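Local atomic coordinates of trehalose-6-phosphate phosphatase (Candida albicans, PDB entry 5DXI), a protein that belongs to the haloacid dehalogenase (HAD) superfamily as a trehalose-phosphatase family member, with a Rossmann-like core and a smaller cap domain. Residues 4-10 against 278-284; 68-72 against 135-139. All coordinates share one frame; numbering follows the deposited sequence.

Contact 1: 4-10 against 278-284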
ATOM      1  N   TYR A   4       3.626  13.074  15.746  1.00 30.78           N
ATOM      2  CA  TYR A   4       4.808  12.819  14.945  1.00 30.89           C
ATOM      3  C   TYR A   4       4.690  13.473  13.566  1.00 32.20           C
ATOM      4  O   TYR A   4       5.691  13.864  12.958  1.00 27.26           O
ATOM      5  CB  TYR A   4       5.037  11.319  14.812  1.00 33.15           C
ATOM      6  CG  TYR A   4       6.415  10.981  14.325  1.00 29.76           C
ATOM      7  CD1 TYR A   4       7.487  10.954  15.204  1.00 31.08           C
ATOM      8  CD2 TYR A   4       6.647  10.693  12.985  1.00 30.98           C
ATOM      9  CE1 TYR A   4       8.763  10.652  14.766  1.00 31.31           C
ATOM     10  CE2 TYR A   4       7.925  10.401  12.528  1.00 33.71           C
ATOM     11  CZ  TYR A   4       8.979  10.380  13.430  1.00 32.00           C
ATOM     12  OH  TYR A   4      10.252  10.081  12.989  1.00 33.86           O
ATOM     13  N   THR A   5       3.455  13.586  13.086  1.00 29.03           N
ATOM     14  CA  THR A   5       3.161  14.237  11.818  1.00 28.67           C
ATOM     15  C   THR A   5       1.981  15.164  12.017  1.00 26.80           C
ATOM     16  O   THR A   5       1.190  14.939  12.914  1.00 30.23           O
ATOM     17  CB  THR A   5       2.794  13.238  10.683  1.00 29.04           C
ATOM     18  OG1 THR A   5       1.534  12.633  10.980  1.00 28.54           O
ATOM     19  CG2 THR A   5       3.872  12.174  10.501  1.00 29.02           C
ATOM     20  N   PRO A   6       1.887  16.229  11.213  1.00 27.92           N
ATOM     21  CA  PRO A   6       0.697  17.090  11.244  1.00 27.99           C
ATOM     22  C   PRO A   6      -0.513  16.416  10.594  1.00 28.77           C
ATOM     23  O   PRO A   6      -0.335  15.526   9.763  1.00 29.83           O
ATOM     24  CB  PRO A   6       1.115  18.314  10.419  1.00 30.29           C
ATOM     25  CG  PRO A   6       2.209  17.837   9.539  1.00 30.12           C
ATOM     26  CD  PRO A   6       2.898  16.702  10.249  1.00 28.29           C
ATOM     27  N   ALA A   7      -1.719  16.836  10.953  1.00 28.83           N
ATOM     28  CA  ALA A   7      -2.913  16.362  10.240  1.00 33.78           C
ATOM     29  C   ALA A   7      -2.822  16.840   8.802  1.00 33.14           C
ATOM     30  O   ALA A   7      -2.218  17.884   8.528  1.00 30.34           O
ATOM     31  CB  ALA A   7      -4.197  16.873  10.900  1.00 31.15           C
ATOM     32  N   LEU A   8      -3.397  16.075   7.881  1.00 27.82           N
ATOM     33  CA  LEU A   8      -3.398  16.442   6.467  1.00 30.65           C
ATOM     34  C   LEU A   8      -4.096  17.778   6.256  1.00 31.27           C
ATOM     35  O   LEU A   8      -5.166  18.023   6.811  1.00 33.12           O
ATOM     36  CB  LEU A   8      -4.097  15.360   5.620  1.00 28.88           C
ATOM     37  CG  LEU A   8      -4.267  15.657   4.122  1.00 32.69           C
ATOM     38  CD1 LEU A   8      -2.918  15.850   3.417  1.00 29.74           C
ATOM     39  CD2 LEU A   8      -5.099  14.556   3.443  1.00 29.43           C
ATOM     40  N   ASN A   9      -3.474  18.632   5.455  1.00 31.92           N
ATOM     41  CA  ASN A   9      -4.040  19.913   5.052  1.00 34.65           C
ATOM     42  C   ASN A   9      -5.013  19.696   3.875  1.00 33.93           C
ATOM     43  O   ASN A   9      -4.636  19.807   2.714  1.00 33.00           O
ATOM     44  CB  ASN A   9      -2.900  20.870   4.673  1.00 35.89           C
ATOM     45  CG  ASN A   9      -3.366  22.295   4.408  1.00 38.79           C
ATOM     46  OD1 ASN A   9      -4.523  22.542   4.073  1.00 37.89           O
ATOM     47  ND2 ASN A   9      -2.444  23.247   4.553  1.00 37.72           N
ATOM     48  N   ARG A  10      -6.263  19.380   4.185  1.00 35.47           N
ATOM     49  CA  ARG A  10      -7.204  19.006   3.137  1.00 36.60           C
ATOM     50  C   ARG A  10      -7.481  20.128   2.116  1.00 36.86           C
ATOM     51  O   ARG A  10      -7.518  19.852   0.920  1.00 38.82           O
ATOM     52  CB  ARG A  10      -8.502  18.493   3.767  1.00 36.12           C
ATOM     53  CG  ARG A  10      -8.251  17.323   4.719  1.00 36.51           C
ATOM     54  CD  ARG A  10      -9.527  16.625   5.135  1.00 34.91           C
ATOM     55  NE  ARG A  10      -9.405  15.968   6.436  1.00 35.43           N
ATOM     56  CZ  ARG A  10     -10.366  15.223   6.972  1.00 38.33           C
ATOM     57  NH1 ARG A  10     -11.497  15.026   6.294  1.00 38.03           N
ATOM     58  NH2 ARG A  10     -10.201  14.666   8.167  1.00 32.88           N
ATOM     59  N   THR A 278       6.294   7.512  11.048  1.00 29.75           N
ATOM     60  CA  THR A 278       6.126   7.257   9.619  1.00 29.18           C
ATOM     61  C   THR A 278       6.972   8.273   8.873  1.00 30.53           C
ATOM     62  O   THR A 278       7.317   9.324   9.425  1.00 31.24           O
ATOM     63  CB  THR A 278       4.659   7.389   9.173  1.00 28.98           C
ATOM     64  OG1 THR A 278       4.553   7.219   7.751  1.00 27.82           O
ATOM     65  CG2 THR A 278       4.136   8.762   9.529  1.00 29.39           C
ATOM     66  N   VAL A 279       7.313   7.982   7.627  1.00 26.41           N
ATOM     67  CA  VAL A 279       8.019   8.996   6.839  1.00 28.24           C
ATOM     68  C   VAL A 279       7.048   9.784   5.969  1.00 30.94           C
ATOM     69  O   VAL A 279       7.460  10.624   5.162  1.00 31.96           O
ATOM     70  CB  VAL A 279       9.124   8.382   5.980  1.00 30.33           C
ATOM     71  CG1 VAL A 279      10.162   7.720   6.879  1.00 29.57           C
ATOM     72  CG2 VAL A 279       8.541   7.384   4.962  1.00 29.13           C
ATOM     73  N   ALA A 280       5.754   9.503   6.123  1.00 27.08           N
ATOM     74  CA  ALA A 280       4.734  10.291   5.447  1.00 27.09           C
ATOM     75  C   ALA A 280       4.780  11.742   5.929  1.00 29.42           C
ATOM     76  O   ALA A 280       5.300  12.034   7.008  1.00 30.94           O
ATOM     77  CB  ALA A 280       3.335   9.682   5.675  1.00 26.38           C
ATOM     78  N   ILE A 281       4.234  12.652   5.132  1.00 27.66           N
ATOM     79  CA  ILE A 281       4.314  14.073   5.444  1.00 29.96           C
ATOM     80  C   ILE A 281       3.173  14.524   6.345  1.00 32.26           C
ATOM     81  O   ILE A 281       3.240  15.583   6.975  1.00 28.49           O
ATOM     82  CB  ILE A 281       4.301  14.911   4.146  1.00 31.38           C
ATOM     83  CG1 ILE A 281       4.742  16.350   4.422  1.00 36.18           C
ATOM     84  CG2 ILE A 281       2.931  14.860   3.482  1.00 31.02           C
ATOM     85  CD1 ILE A 281       4.883  17.201   3.174  1.00 41.08           C
ATOM     86  N   ALA A 282       2.133  13.695   6.422  1.00 28.86           N
ATOM     87  CA  ALA A 282       0.945  14.004   7.211  1.00 30.86           C
ATOM     88  C   ALA A 282       0.150  12.728   7.503  1.00 29.09           C
ATOM     89  O   ALA A 282       0.393  11.674   6.898  1.00 27.08           O
ATOM     90  CB  ALA A 282       0.073  15.023   6.478  1.00 33.15           C
ATOM     91  N   HIS A 283      -0.819  12.821   8.402  1.00 28.25           N
ATOM     92  CA  HIS A 283      -1.666  11.663   8.673  1.00 29.05           C
ATOM     93  C   HIS A 283      -3.161  11.969   8.610  1.00 33.09           C
ATOM     94  O   HIS A 283      -3.579  13.128   8.699  1.00 30.23           O
ATOM     95  CB  HIS A 283      -1.351  11.092  10.044  1.00 27.66           C
ATOM     96  CG  HIS A 283      -1.857  11.957  11.149  1.00 31.78           C
ATOM     97  ND1 HIS A 283      -1.162  13.060  11.596  1.00 32.18           N
ATOM     98  CD2 HIS A 283      -3.037  11.958  11.815  1.00 29.52           C
ATOM     99  CE1 HIS A 283      -1.870  13.674  12.529  1.00 28.55           C
ATOM    100  NE2 HIS A 283      -3.011  13.028  12.677  1.00 29.25           N
ATOM    101  N   LEU A 284      -3.944  10.897   8.457  1.00 27.95           N
ATOM    102  CA  LEU A 284      -5.392  10.892   8.655  1.00 30.78           C
ATOM    103  C   LEU A 284      -5.655   9.762   9.624  1.00 30.48           C
ATOM    104  O   LEU A 284      -5.043   8.700   9.502  1.00 29.94           O
ATOM    105  CB  LEU A 284      -6.162  10.665   7.353  1.00 29.18           C
ATOM    106  CG  LEU A 284      -6.164  11.790   6.322  1.00 32.75           C
ATOM    107  CD1 LEU A 284      -6.735  11.301   4.990  1.00 31.84           C
ATOM    108  CD2 LEU A 284      -6.917  13.008   6.842  1.00 31.49           C
TER
HETATM  109  O   HOH W   1      10.630   9.592  10.239  1.00 37.62           O
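Ala7 pairs with His283 in a single beta bridge, their CA atoms 5.1 Å apart, in which His283 N donates to Pro6 O and Leu8 N donates to His283 O, both at 3.1 Å. The N-H...O angles are 154° and 146°. The side chains of Thr5 and His283 add a third bond. Thr5 OG1 meets His283 ND1 at 2.8 Å, at the edge of the imidazole and near its plane. The His283 CG sits between its own backbone N and carbonyl carbon (chi1 73°), which swings the ring toward Thr5. Ala7 CA lies over one face of that ring, a CH-pi contact of 4.1 Å to the centroid. Thr5 CG2, on the other branch, touches Thr278 CG2 at 3.6 Å, the side chains crossing at about a right angle. Farther along, Leu8 CB rests on Leu284 CD2 at 3.9 Å. The Arg10 guanidinium passes obliquely by the same methyl and forms a salt bridge to Glu292 of helix 287-298. At the other end, a water joins Tyr4 OH to Thr278 O, weakly on the Thr278 side. The bridge adds the N-terminal segment to the edge strand 282-284, and the Thr5 bond would restrict rotation of the imidazole.

Contact 2: 68-72 against 135-139. With GLC (alpha-D-glucopyranose), chain C; BEF (beryllium trifluoride ion), chain F.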
ATOM      1  N   SER A  68      -1.725  -3.339  -2.719  1.00 23.68           N
ATOM      2  CA  SER A  68      -2.164  -4.042  -1.525  1.00 24.02           C
ATOM      3  C   SER A  68      -1.305  -5.259  -1.203  1.00 24.90           C
ATOM      4  O   SER A  68      -0.588  -5.758  -2.063  1.00 28.50           O
ATOM      5  CB  SER A  68      -3.643  -4.487  -1.704  1.00 25.66           C
ATOM      6  OG  SER A  68      -4.119  -5.178  -0.555  1.00 25.03           O
ATOM      7  N   GLY A  69      -1.400  -5.740   0.036  1.00 24.48           N
ATOM      8  CA  GLY A  69      -0.847  -7.035   0.395  1.00 24.63           C
ATOM      9  C   GLY A  69      -1.746  -8.189  -0.039  1.00 28.22           C
ATOM     10  O   GLY A  69      -1.303  -9.349  -0.095  1.00 27.49           O
ATOM     11  N   ARG A  70      -3.002  -7.872  -0.363  1.00 26.95           N
ATOM     12  CA  ARG A  70      -3.999  -8.871  -0.793  1.00 26.86           C
ATOM     13  C   ARG A  70      -3.553  -9.666  -2.016  1.00 26.13           C
ATOM     14  O   ARG A  70      -2.833  -9.146  -2.879  1.00 25.69           O
ATOM     15  CB  ARG A  70      -5.332  -8.188  -1.116  1.00 26.28           C
ATOM     16  CG  ARG A  70      -6.107  -7.623   0.075  1.00 29.42           C
ATOM     17  CD  ARG A  70      -6.528  -8.722   1.070  1.00 29.21           C
ATOM     18  NE  ARG A  70      -7.312  -8.150   2.164  1.00 29.88           N
ATOM     19  CZ  ARG A  70      -8.341  -8.737   2.772  1.00 29.23           C
ATOM     20  NH1 ARG A  70      -8.752  -9.951   2.408  1.00 27.18           N
ATOM     21  NH2 ARG A  70      -8.968  -8.098   3.754  1.00 25.96           N
ATOM     22  N   ASP A  71      -4.009 -10.906  -2.118  1.00 27.90           N
ATOM     23  CA  ASP A  71      -3.715 -11.686  -3.310  1.00 30.29           C
ATOM     24  C   ASP A  71      -4.567 -11.191  -4.484  1.00 31.08           C
ATOM     25  O   ASP A  71      -5.472 -10.363  -4.305  1.00 26.65           O
ATOM     26  CB  ASP A  71      -3.908 -13.193  -3.060  1.00 32.20           C
ATOM     27  CG  ASP A  71      -5.339 -13.581  -2.681  1.00 34.68           C
ATOM     28  OD1 ASP A  71      -6.309 -12.865  -3.013  1.00 35.82           O
ATOM     29  OD2 ASP A  71      -5.492 -14.661  -2.077  1.00 35.59           O
ATOM     30  N   GLN A  72      -4.254 -11.673  -5.683  1.00 27.22           N
ATOM     31  CA  GLN A  72      -4.941 -11.211  -6.894  1.00 31.77           C
ATOM     32  C   GLN A  72      -6.436 -11.511  -6.865  1.00 30.31           C
ATOM     33  O   GLN A  72      -7.246 -10.695  -7.318  1.00 29.99           O
ATOM     34  CB  GLN A  72      -4.329 -11.859  -8.134  1.00 30.72           C
ATOM     35  CG  GLN A  72      -2.875 -11.525  -8.332  1.00 34.07           C
ATOM     36  CD  GLN A  72      -2.186 -12.574  -9.168  1.00 32.54           C
ATOM     37  OE1 GLN A  72      -1.831 -13.635  -8.668  1.00 29.21           O
ATOM     38  NE2 GLN A  72      -2.001 -12.287 -10.443  1.00 33.93           N
ATOM     39  N   ARG A 135      -1.632 -18.546   2.826  1.00 35.27           N
ATOM     40  CA  ARG A 135      -0.676 -18.820   1.758  1.00 36.99           C
ATOM     41  C   ARG A 135      -1.144 -18.164   0.477  1.00 34.18           C
ATOM     42  O   ARG A 135      -2.095 -18.609  -0.150  1.00 35.30           O
ATOM     43  CB  ARG A 135      -0.512 -20.329   1.552  1.00 36.50           C
ATOM     44  CG  ARG A 135       0.128 -21.031   2.730  1.00 38.31           C
ATOM     45  CD  ARG A 135      -0.037 -22.546   2.685  1.00 44.69           C
ATOM     46  NE  ARG A 135       0.431 -23.111   3.947  1.00 49.34           N
ATOM     47  CZ  ARG A 135      -0.354 -23.395   4.984  1.00 45.78           C
ATOM     48  NH1 ARG A 135      -1.668 -23.217   4.899  1.00 45.30           N
ATOM     49  NH2 ARG A 135       0.178 -23.880   6.101  1.00 41.17           N
ATOM     50  N   LYS A 136      -0.487 -17.086   0.085  1.00 32.71           N
ATOM     51  CA  LYS A 136      -0.847 -16.467  -1.178  1.00 30.24           C
ATOM     52  C   LYS A 136       0.048 -17.089  -2.251  1.00 34.39           C
ATOM     53  O   LYS A 136       0.710 -18.084  -1.978  1.00 35.78           O
ATOM     54  CB  LYS A 136      -0.704 -14.951  -1.085  1.00 31.17           C
ATOM     55  CG  LYS A 136      -1.502 -14.342   0.077  1.00 32.78           C
ATOM     56  CD  LYS A 136      -1.107 -12.882   0.253  1.00 34.67           C
ATOM     57  CE  LYS A 136      -1.276 -12.423   1.676  1.00 34.95           C
ATOM     58  NZ  LYS A 136      -0.876 -11.004   1.866  1.00 28.42           N
ATOM     59  N   LYS A 137       0.100 -16.508  -3.445  1.00 29.82           N
ATOM     60  CA  LYS A 137       0.895 -17.117  -4.509  1.00 34.06           C
ATOM     61  C   LYS A 137       2.383 -16.982  -4.215  1.00 33.74           C
ATOM     62  O   LYS A 137       3.143 -17.942  -4.355  1.00 34.66           O
ATOM     63  CB  LYS A 137       0.563 -16.500  -5.868  1.00 33.51           C
ATOM     64  CG  LYS A 137      -0.829 -16.838  -6.399  1.00 37.34           C
ATOM     65  CD  LYS A 137      -0.742 -17.206  -7.873  1.00 40.04           C
ATOM     66  CE  LYS A 137      -1.992 -16.814  -8.641  1.00 42.78           C
ATOM     67  NZ  LYS A 137      -1.609 -16.112  -9.911  1.00 44.88           N
ATOM     68  N   VAL A 138       2.802 -15.797  -3.783  1.00 29.35           N
ATOM     69  CA  VAL A 138       4.193 -15.589  -3.444  1.00 28.84           C
ATOM     70  C   VAL A 138       4.352 -15.359  -1.937  1.00 35.29           C
ATOM     71  O   VAL A 138       4.942 -16.182  -1.235  1.00 34.67           O
ATOM     72  CB  VAL A 138       4.776 -14.392  -4.229  1.00 27.52           C
ATOM     73  CG1 VAL A 138       6.211 -14.137  -3.804  1.00 27.11           C
ATOM     74  CG2 VAL A 138       4.689 -14.668  -5.727  1.00 29.91           C
ATOM     75  N   ALA A 139       3.787 -14.261  -1.444  1.00 31.14           N
ATOM     76  CA  ALA A 139       3.884 -13.905  -0.037  1.00 32.05           C
ATOM     77  C   ALA A 139       3.157 -14.907   0.863  1.00 31.07           C
ATOM     78  O   ALA A 139       2.179 -15.519   0.456  1.00 29.79           O
ATOM     79  CB  ALA A 139       3.326 -12.512   0.179  1.00 31.63           C
TER
HETATM   80  C1  GLC C   2      -5.135  -8.149   5.225  1.00 29.01           C
HETATM   81  C2  GLC C   2      -4.871  -9.488   4.549  1.00 31.87           C
HETATM   82  C3  GLC C   2      -3.363  -9.665   4.338  1.00 29.58           C
HETATM   83  C4  GLC C   2      -2.829  -8.489   3.539  1.00 30.35           C
HETATM   84  C5  GLC C   2      -3.158  -7.197   4.281  1.00 29.08           C
HETATM   85  C6  GLC C   2      -2.742  -6.004   3.442  1.00 30.66           C
HETATM   86  O1  GLC C   2      -4.585  -8.147   6.541  1.00 31.34           O
HETATM   87  O2  GLC C   2      -5.388 -10.529   5.373  1.00 29.35           O
HETATM   88  O3  GLC C   2      -3.111 -10.861   3.615  1.00 29.18           O
HETATM   89  O4  GLC C   2      -1.399  -8.597   3.374  1.00 29.84           O
HETATM   90  O5  GLC C   2      -4.556  -7.074   4.483  1.00 30.92           O
HETATM   91  O6  GLC C   2      -3.554  -5.958   2.263  1.00 28.91           O
HETATM   92 BE   BEF F 402      -2.971  -2.363   1.966  1.00 26.46          BE
HETATM   93  F1  BEF F 402      -1.757  -3.649   2.011  1.00 28.77           F
HETATM   94  F2  BEF F 402      -3.624  -2.965   3.492  1.00 26.93           F
HETATM   95  F3  BEF F 402      -4.184  -3.326   1.114  1.00 26.83           F
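Lys136 reaches from the loop between strands 132-135 and 140-143 to Gly69, which follows strand 62-67 of the HAD-type Rossmann-like core. The loop joins two strands of the smaller antiparallel sheet, probably the cap, as expected in this family. The Lys136 chain is extended beyond CG and runs past Asp71, with Lys136 CG 4.1 Å from Asp71 CB. The ammonium then comes over the Gly69 carbonyl. Lys136 NZ donates to Gly69 O at 2.6 Å, from above the carbonyl plane, 50° out of it. The same nitrogen bonds O3 and O4 of the bound alpha-D-glucopyranose and forms a salt bridge with Glu183. One cation therefore ties core, cap and sugar together, and its positive charge would probably polarise the Gly69 carbonyl.

Arg70 approaches the sugar differently. Its chain bends at chi2 (-63°), which brings one guanidinium face against the pyranose, with GLC C2 3.7 Å above the plane and toward the rim. A salt bridge to Asp30, a magnesium ligand, and a bond to Pro40 O fix the guanidinium. Ser68 OG accepts from Arg70 N in an ST turn. It also faces F3 of the beryllium trifluoride ion, but at an unusually short distance, so the detail of that bond is doubtful. Gly69 N donates to F1 of that ion.

Farther along, the buried Gln72 meets the exposed Lys137; the two side chains cross at about a right angle. Gln72 extends toward the cap loop, while the Lys137 chain, twisted off the staggered positions at chi2 to chi4, reaches across to it. Lys137 NZ donates to Gln72 OE1 at 2.8 Å, tilted 23° from the amide carbonyl plane.

In the fold
Contact 2 is nested along the chain inside the loop closed by contact 1, which joins residues near the two chain ends. Their centres are 28 Å apart, on opposite sides of the chain's centre, and their nearest atoms are about 16 Å apart. Both involve the mixed main sheet. Contact 1 lies at its outermost strand 282-284, while contact 2 begins just after strand 62-67, next to the central strand 23-27. Contact 2 also reaches the separate antiparallel sheet that includes strands 132-135 and 140-143. Contact 1 thus joins parts of the core near its edge, whereas contact 2 spans core and cap at the ligand site.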